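Conjugal transfer protein (Escherichia coli, PDB 5I97) probably forms part of the inner-membrane channel of the pKM101 type IV secretion system as its VirB8-like component, this piece being the VirB8 domain that follows the transmembrane helix. Local coordinates at residues A[20-34]-A[127-139]. Numbering follows the deposited sequence.
Sequences RDQTSYGDEIDKFWL and IAIMGYEYKSLAM
Tyr25 sets its ring edge over one face of Tyr134, a T-shaped pair with centroids 4.5 Å apart and planes at 75°. Tyr134 in turn points its own edge toward the five-membered ring of Trp33 in an offset edge-to-face contact, and Phe151 of strand 151-160 meets Tyr134 edge-to-face and lies more nearly parallel to Trp33. Both tyrosine hydroxyls end on the Asp30 carboxylate: Tyr134 OH donates to Asp30 OD1 at 2.7 Å and Tyr132 OH to Asp30 OD2 at 2.8 Å, each from above the carboxylate plane. From the opposite face of that plane, Tyr25 N reaches Asp30 OD1 and Ser24 OG reaches Asp30 OD2, so four donors grip the buried group and fix its rotation. Cut back to an alanine, Asp30 would probably leave both tyrosine hydroxyls, the Tyr25 amide and Ser24 OG without their acceptor. With CG wedged between backbone N and carbonyl carbon (chi1 69°), the Tyr132 ring takes Leu34 CD1 over one face in a CH-pi contact, while Leu34 CD2 meets Met130 CE at 3.5 Å. Ahead of the helix, Gln22 N bonds to Tyr134 O at 2.9 Å in a single antiparallel bridge, and Asp21 OD1 accepts from Ser136 N at 3.0 Å. Helix 27-42 thus packs across the antiparallel sheet, the helix-on-curved-sheet architecture of the NTF2-like fold of VirB8 domains.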
loop_
_atom_site.group_PDB
_atom_site.type_symbol
_atom_site.label_atom_id
_atom_site.label_comp_id
_atom_site.label_asym_id
_atom_site.label_seq_id
_atom_site.Cartn_x
_atom_site.Cartn_y
_atom_site.Cartn_z
ATOM N N ARG A 20 10.863 -28.598 -18.572
ATOM C CA ARG A 20 11.669 -28.714 -19.787
ATOM C C ARG A 20 12.864 -27.762 -19.802
ATOM O O ARG A 20 12.764 -26.610 -19.383
ATOM C CB ARG A 20 10.780 -28.474 -21.021
ATOM C CG ARG A 20 11.399 -28.848 -22.382
ATOM C CD ARG A 20 10.342 -28.788 -23.499
ATOM N NE ARG A 20 10.891 -29.021 -24.834
ATOM C CZ ARG A 20 11.298 -28.063 -25.663
ATOM N NH1 ARG A 20 11.205 -26.789 -25.310
ATOM N NH2 ARG A 20 11.786 -28.377 -26.856
ATOM N N ASP A 21 13.986 -28.237 -20.324
ATOM C CA ASP A 21 15.164 -27.398 -20.490
ATOM C C ASP A 21 14.993 -26.460 -21.669
ATOM O O ASP A 21 15.084 -26.861 -22.827
ATOM C CB ASP A 21 16.424 -28.229 -20.699
ATOM C CG ASP A 21 16.783 -29.049 -19.492
ATOM O OD1 ASP A 21 16.260 -28.733 -18.405
ATOM O OD2 ASP A 21 17.582 -30.004 -19.632
ATOM N N GLN A 22 14.732 -25.204 -21.336
ATOM C CA GLN A 22 14.596 -24.077 -22.270
ATOM C C GLN A 22 15.235 -22.789 -21.836
ATOM O O GLN A 22 15.095 -22.374 -20.700
ATOM C CB GLN A 22 13.132 -23.718 -22.488
ATOM C CG GLN A 22 12.365 -24.165 -23.643
ATOM C CD GLN A 22 10.932 -24.355 -23.262
ATOM O OE1 GLN A 22 10.656 -24.566 -22.116
ATOM N NE2 GLN A 22 10.015 -24.030 -24.162
ATOM N N THR A 23 15.847 -22.104 -22.784
ATOM C CA THR A 23 16.323 -20.770 -22.538
ATOM C C THR A 23 15.164 -19.779 -22.396
ATOM O O THR A 23 15.150 -18.987 -21.458
ATOM C CB THR A 23 17.261 -20.319 -23.643
ATOM O OG1 THR A 23 18.401 -21.183 -23.666
ATOM C CG2 THR A 23 17.727 -18.898 -23.389
ATOM N N SER A 24 14.176 -19.853 -23.286
ATOM C CA SER A 24 13.075 -18.894 -23.254
ATOM C C SER A 24 11.710 -19.534 -23.414
ATOM O O SER A 24 11.584 -20.655 -23.879
ATOM C CB SER A 24 13.260 -17.827 -24.336
ATOM O OG SER A 24 12.092 -17.040 -24.470
ATOM N N TYR A 25 10.691 -18.785 -23.026
ATOM C CA TYR A 25 9.302 -19.186 -23.170
ATOM C C TYR A 25 8.508 -18.111 -23.892
ATOM O O TYR A 25 7.284 -18.126 -23.872
ATOM C CB TYR A 25 8.661 -19.445 -21.810
ATOM C CG TYR A 25 8.595 -20.886 -21.399
ATOM C CD1 TYR A 25 7.601 -21.727 -21.893
ATOM C CD2 TYR A 25 9.519 -21.418 -20.511
ATOM C CE1 TYR A 25 7.537 -23.053 -21.517
ATOM C CE2 TYR A 25 9.460 -22.742 -20.125
ATOM C CZ TYR A 25 8.463 -23.555 -20.629
ATOM O OH TYR A 25 8.407 -24.881 -20.252
ATOM N N GLY A 26 9.195 -17.154 -24.491
ATOM C CA GLY A 26 8.481 -16.064 -25.113
ATOM C C GLY A 26 8.489 -14.815 -24.247
ATOM O O GLY A 26 8.721 -14.878 -23.030
ATOM N N ASP A 27 8.241 -13.679 -24.886
ATOM C CA ASP A 27 8.332 -12.390 -24.228
ATOM C C ASP A 27 7.495 -12.279 -22.960
ATOM O O ASP A 27 8.007 -11.902 -21.913
ATOM C CB ASP A 27 7.903 -11.280 -25.182
ATOM C CG ASP A 27 9.011 -10.840 -26.092
ATOM O OD1 ASP A 27 10.100 -11.440 -26.035
ATOM O OD2 ASP A 27 8.793 -9.893 -26.876
ATOM N N GLU A 28 6.215 -12.607 -23.058
ATOM C CA GLU A 28 5.295 -12.322 -21.977
ATOM C C GLU A 28 5.535 -13.171 -20.742
ATOM O O GLU A 28 5.455 -12.673 -19.611
ATOM C CB GLU A 28 3.860 -12.514 -22.459
ATOM C CG GLU A 28 3.479 -11.630 -23.637
ATOM C CD GLU A 28 3.916 -12.202 -24.978
ATOM O OE1 GLU A 28 4.179 -13.422 -25.070
ATOM O OE2 GLU A 28 3.994 -11.423 -25.948
ATOM N N ILE A 29 5.858 -14.440 -20.966
ATOM C CA ILE A 29 6.128 -15.366 -19.885
ATOM C C ILE A 29 7.483 -15.101 -19.241
ATOM O O ILE A 29 7.593 -15.103 -18.015
ATOM C CB ILE A 29 6.064 -16.817 -20.372
ATOM C CG1 ILE A 29 4.679 -17.121 -20.947
ATOM C CG2 ILE A 29 6.409 -17.766 -19.240
ATOM C CD1 ILE A 29 4.539 -18.521 -21.522
ATOM N N ASP A 30 8.506 -14.881 -20.063
ATOM C CA ASP A 30 9.837 -14.541 -19.574
ATOM C C ASP A 30 9.772 -13.299 -18.686
ATOM O O ASP A 30 10.324 -13.277 -17.596
ATOM C CB ASP A 30 10.803 -14.280 -20.722
ATOM C CG ASP A 30 11.264 -15.540 -21.400
ATOM O OD1 ASP A 30 10.715 -16.613 -21.097
ATOM O OD2 ASP A 30 12.178 -15.450 -22.243
ATOM N N LYS A 31 9.086 -12.271 -19.179
ATOM C CA LYS A 31 8.965 -11.019 -18.464
ATOM C C LYS A 31 8.264 -11.239 -17.128
ATOM O O LYS A 31 8.602 -10.607 -16.136
ATOM C CB LYS A 31 8.218 -9.989 -19.318
ATOM C CG LYS A 31 7.936 -8.674 -18.615
ATOM C CD LYS A 31 7.035 -7.769 -19.442
ATOM C CE LYS A 31 6.668 -6.505 -18.670
ATOM N NZ LYS A 31 5.750 -5.629 -19.453
ATOM N N PHE A 32 7.317 -12.167 -17.086
ATOM C CA PHE A 32 6.615 -12.439 -15.841
ATOM C C PHE A 32 7.549 -12.953 -14.752
ATOM O O PHE A 32 7.577 -12.403 -13.659
ATOM C CB PHE A 32 5.494 -13.453 -16.039
ATOM C CG PHE A 32 4.902 -13.938 -14.744
ATOM C CD1 PHE A 32 4.121 -13.100 -13.965
ATOM C CD2 PHE A 32 5.176 -15.216 -14.275
ATOM C CE1 PHE A 32 3.594 -13.536 -12.768
ATOM C CE2 PHE A 32 4.659 -15.657 -13.071
ATOM C CZ PHE A 32 3.864 -14.819 -12.317
ATOM N N TRP A 33 8.295 -14.011 -15.048
ATOM C CA TRP A 33 9.185 -14.609 -14.065
ATOM C C TRP A 33 10.325 -13.670 -13.706
ATOM O O TRP A 33 10.713 -13.589 -12.549
ATOM C CB TRP A 33 9.750 -15.944 -14.569
ATOM C CG TRP A 33 8.684 -16.947 -14.829
ATOM C CD1 TRP A 33 8.263 -17.391 -16.042
ATOM C CD2 TRP A 33 7.889 -17.634 -13.850
ATOM N NE1 TRP A 33 7.256 -18.304 -15.884
ATOM C CE2 TRP A 33 7.007 -18.473 -14.547
ATOM C CE3 TRP A 33 7.840 -17.618 -12.454
ATOM C CZ2 TRP A 33 6.088 -19.296 -13.897
ATOM C CZ3 TRP A 33 6.927 -18.430 -11.812
ATOM C CH2 TRP A 33 6.066 -19.258 -12.531
ATOM N N LEU A 34 10.838 -12.940 -14.685
ATOM C CA LEU A 34 11.944 -12.046 -14.404
ATOM C C LEU A 34 11.519 -10.906 -13.476
ATOM O O LEU A 34 12.245 -10.559 -12.553
ATOM C CB LEU A 34 12.523 -11.488 -15.691
ATOM C CG LEU A 34 13.343 -12.494 -16.487
ATOM C CD1 LEU A 34 13.357 -12.105 -17.957
ATOM C CD2 LEU A 34 14.743 -12.635 -15.937
ATOM N N ILE A 127 19.275 -0.646 -12.166
ATOM C CA ILE A 127 19.299 -1.501 -13.346
ATOM C C ILE A 127 19.725 -2.908 -12.942
ATOM O O ILE A 127 20.780 -3.094 -12.335
ATOM C CB ILE A 127 20.256 -0.976 -14.422
ATOM C CG1 ILE A 127 19.987 0.500 -14.706
ATOM C CG2 ILE A 127 20.130 -1.797 -15.688
ATOM C CD1 ILE A 127 20.981 1.135 -15.650
ATOM N N ALA A 128 18.912 -3.896 -13.288
ATOM C CA ALA A 128 19.249 -5.288 -13.035
ATOM C C ALA A 128 19.585 -6.013 -14.338
ATOM O O ALA A 128 18.743 -6.124 -15.230
ATOM C CB ALA A 128 18.108 -5.985 -12.327
ATOM N N ILE A 129 20.833 -6.459 -14.456
ATOM C CA ILE A 129 21.257 -7.285 -15.586
ATOM C C ILE A 129 21.184 -8.759 -15.208
ATOM O O ILE A 129 21.901 -9.217 -14.329
ATOM C CB ILE A 129 22.689 -6.954 -16.039
ATOM C CG1 ILE A 129 22.851 -5.451 -16.285
ATOM C CG2 ILE A 129 23.063 -7.777 -17.265
ATOM C CD1 ILE A 129 21.963 -4.907 -17.366
ATOM N N MET A 130 20.327 -9.508 -15.879
ATOM C CA MET A 130 20.030 -10.859 -15.433
ATOM C C MET A 130 20.306 -11.896 -16.507
ATOM O O MET A 130 20.069 -11.657 -17.686
ATOM C CB MET A 130 18.569 -10.945 -15.002
ATOM C CG MET A 130 18.109 -9.776 -14.150
ATOM S SD MET A 130 16.358 -9.853 -13.785
ATOM C CE MET A 130 16.243 -11.440 -12.964
ATOM N N GLY A 131 20.803 -13.051 -16.090
ATOM C CA GLY A 131 20.886 -14.209 -16.960
ATOM C C GLY A 131 19.829 -15.193 -16.507
ATOM O O GLY A 131 19.613 -15.349 -15.312
ATOM N N TYR A 132 19.123 -15.814 -17.443
ATOM C CA TYR A 132 18.079 -16.753 -17.073
ATOM C C TYR A 132 17.937 -17.920 -18.053
ATOM O O TYR A 132 18.509 -17.922 -19.141
ATOM C CB TYR A 132 16.743 -16.028 -16.936
ATOM C CG TYR A 132 16.175 -15.531 -18.235
ATOM C CD1 TYR A 132 16.589 -14.329 -18.775
ATOM C CD2 TYR A 132 15.225 -16.267 -18.930
ATOM C CE1 TYR A 132 16.076 -13.874 -19.966
ATOM C CE2 TYR A 132 14.709 -15.824 -20.112
ATOM C CZ TYR A 132 15.135 -14.628 -20.629
ATOM O OH TYR A 132 14.612 -14.173 -21.820
ATOM N N GLU A 133 17.289 -18.974 -17.564
ATOM C CA GLU A 133 17.049 -20.198 -18.320
ATOM C C GLU A 133 15.945 -20.994 -17.632
ATOM O O GLU A 133 15.622 -20.727 -16.474
ATOM C CB GLU A 133 18.327 -21.034 -18.413
ATOM C CG GLU A 133 18.875 -21.479 -17.067
ATOM C CD GLU A 133 20.097 -22.365 -17.201
ATOM O OE1 GLU A 133 20.801 -22.260 -18.227
ATOM O OE2 GLU A 133 20.355 -23.168 -16.280
ATOM N N TYR A 134 15.371 -21.974 -18.324
ATOM C CA TYR A 134 14.408 -22.853 -17.684
ATOM C C TYR A 134 15.006 -24.251 -17.617
ATOM O O TYR A 134 15.595 -24.723 -18.585
ATOM C CB TYR A 134 13.078 -22.838 -18.420
ATOM C CG TYR A 134 12.385 -21.489 -18.459
ATOM C CD1 TYR A 134 12.776 -20.510 -19.360
ATOM C CD2 TYR A 134 11.299 -21.222 -17.642
ATOM C CE1 TYR A 134 12.125 -19.296 -19.423
ATOM C CE2 TYR A 134 10.643 -20.009 -17.698
ATOM C CZ TYR A 134 11.056 -19.051 -18.598
ATOM O OH TYR A 134 10.410 -17.836 -18.668
ATOM N N LYS A 135 14.876 -24.898 -16.465
ATOM C CA LYS A 135 15.373 -26.255 -16.281
ATOM C C LYS A 135 14.342 -27.180 -15.677
ATOM O O LYS A 135 13.768 -26.886 -14.634
ATOM C CB LYS A 135 16.608 -26.258 -15.377
ATOM C CG LYS A 135 17.843 -25.598 -15.939
ATOM C CD LYS A 135 18.470 -26.456 -17.028
ATOM C CE LYS A 135 19.789 -25.877 -17.518
ATOM N NZ LYS A 135 20.355 -26.649 -18.661
ATOM N N SER A 136 14.086 -28.288 -16.354
ATOM C CA SER A 136 13.370 -29.377 -15.717
ATOM C C SER A 136 14.294 -30.052 -14.709
ATOM O O SER A 136 15.317 -30.640 -15.085
ATOM C CB SER A 136 12.888 -30.389 -16.750
ATOM O OG SER A 136 13.990 -31.061 -17.331
ATOM N N LEU A 137 13.954 -29.960 -13.432
ATOM C CA LEU A 137 14.714 -30.673 -12.425
ATOM C C LEU A 137 13.756 -31.432 -11.537
ATOM O O LEU A 137 12.545 -31.210 -11.599
ATOM C CB LEU A 137 15.564 -29.721 -11.588
ATOM C CG LEU A 137 16.621 -28.889 -12.313
ATOM C CD1 LEU A 137 16.978 -27.698 -11.469
ATOM C CD2 LEU A 137 17.859 -29.716 -12.654
ATOM N N ALA A 138 14.292 -32.350 -10.739
ATOM C CA ALA A 138 13.465 -33.066 -9.791
ATOM C C ALA A 138 12.797 -32.038 -8.892
ATOM O O ALA A 138 13.468 -31.352 -8.125
ATOM C CB ALA A 138 14.294 -34.049 -8.979
ATOM N N MET A 139 11.486 -31.903 -9.013
ATOM C CA MET A 139 10.760 -30.928 -8.220
ATOM C C MET A 139 9.639 -31.562 -7.406
ATOM O O MET A 139 9.063 -32.569 -7.802
ATOM C CB MET A 139 10.215 -29.811 -9.117
ATOM C CG MET A 139 11.305 -28.880 -9.642
ATOM S SD MET A 139 10.693 -27.479 -10.606
ATOM C CE MET A 139 10.339 -28.330 -12.165
#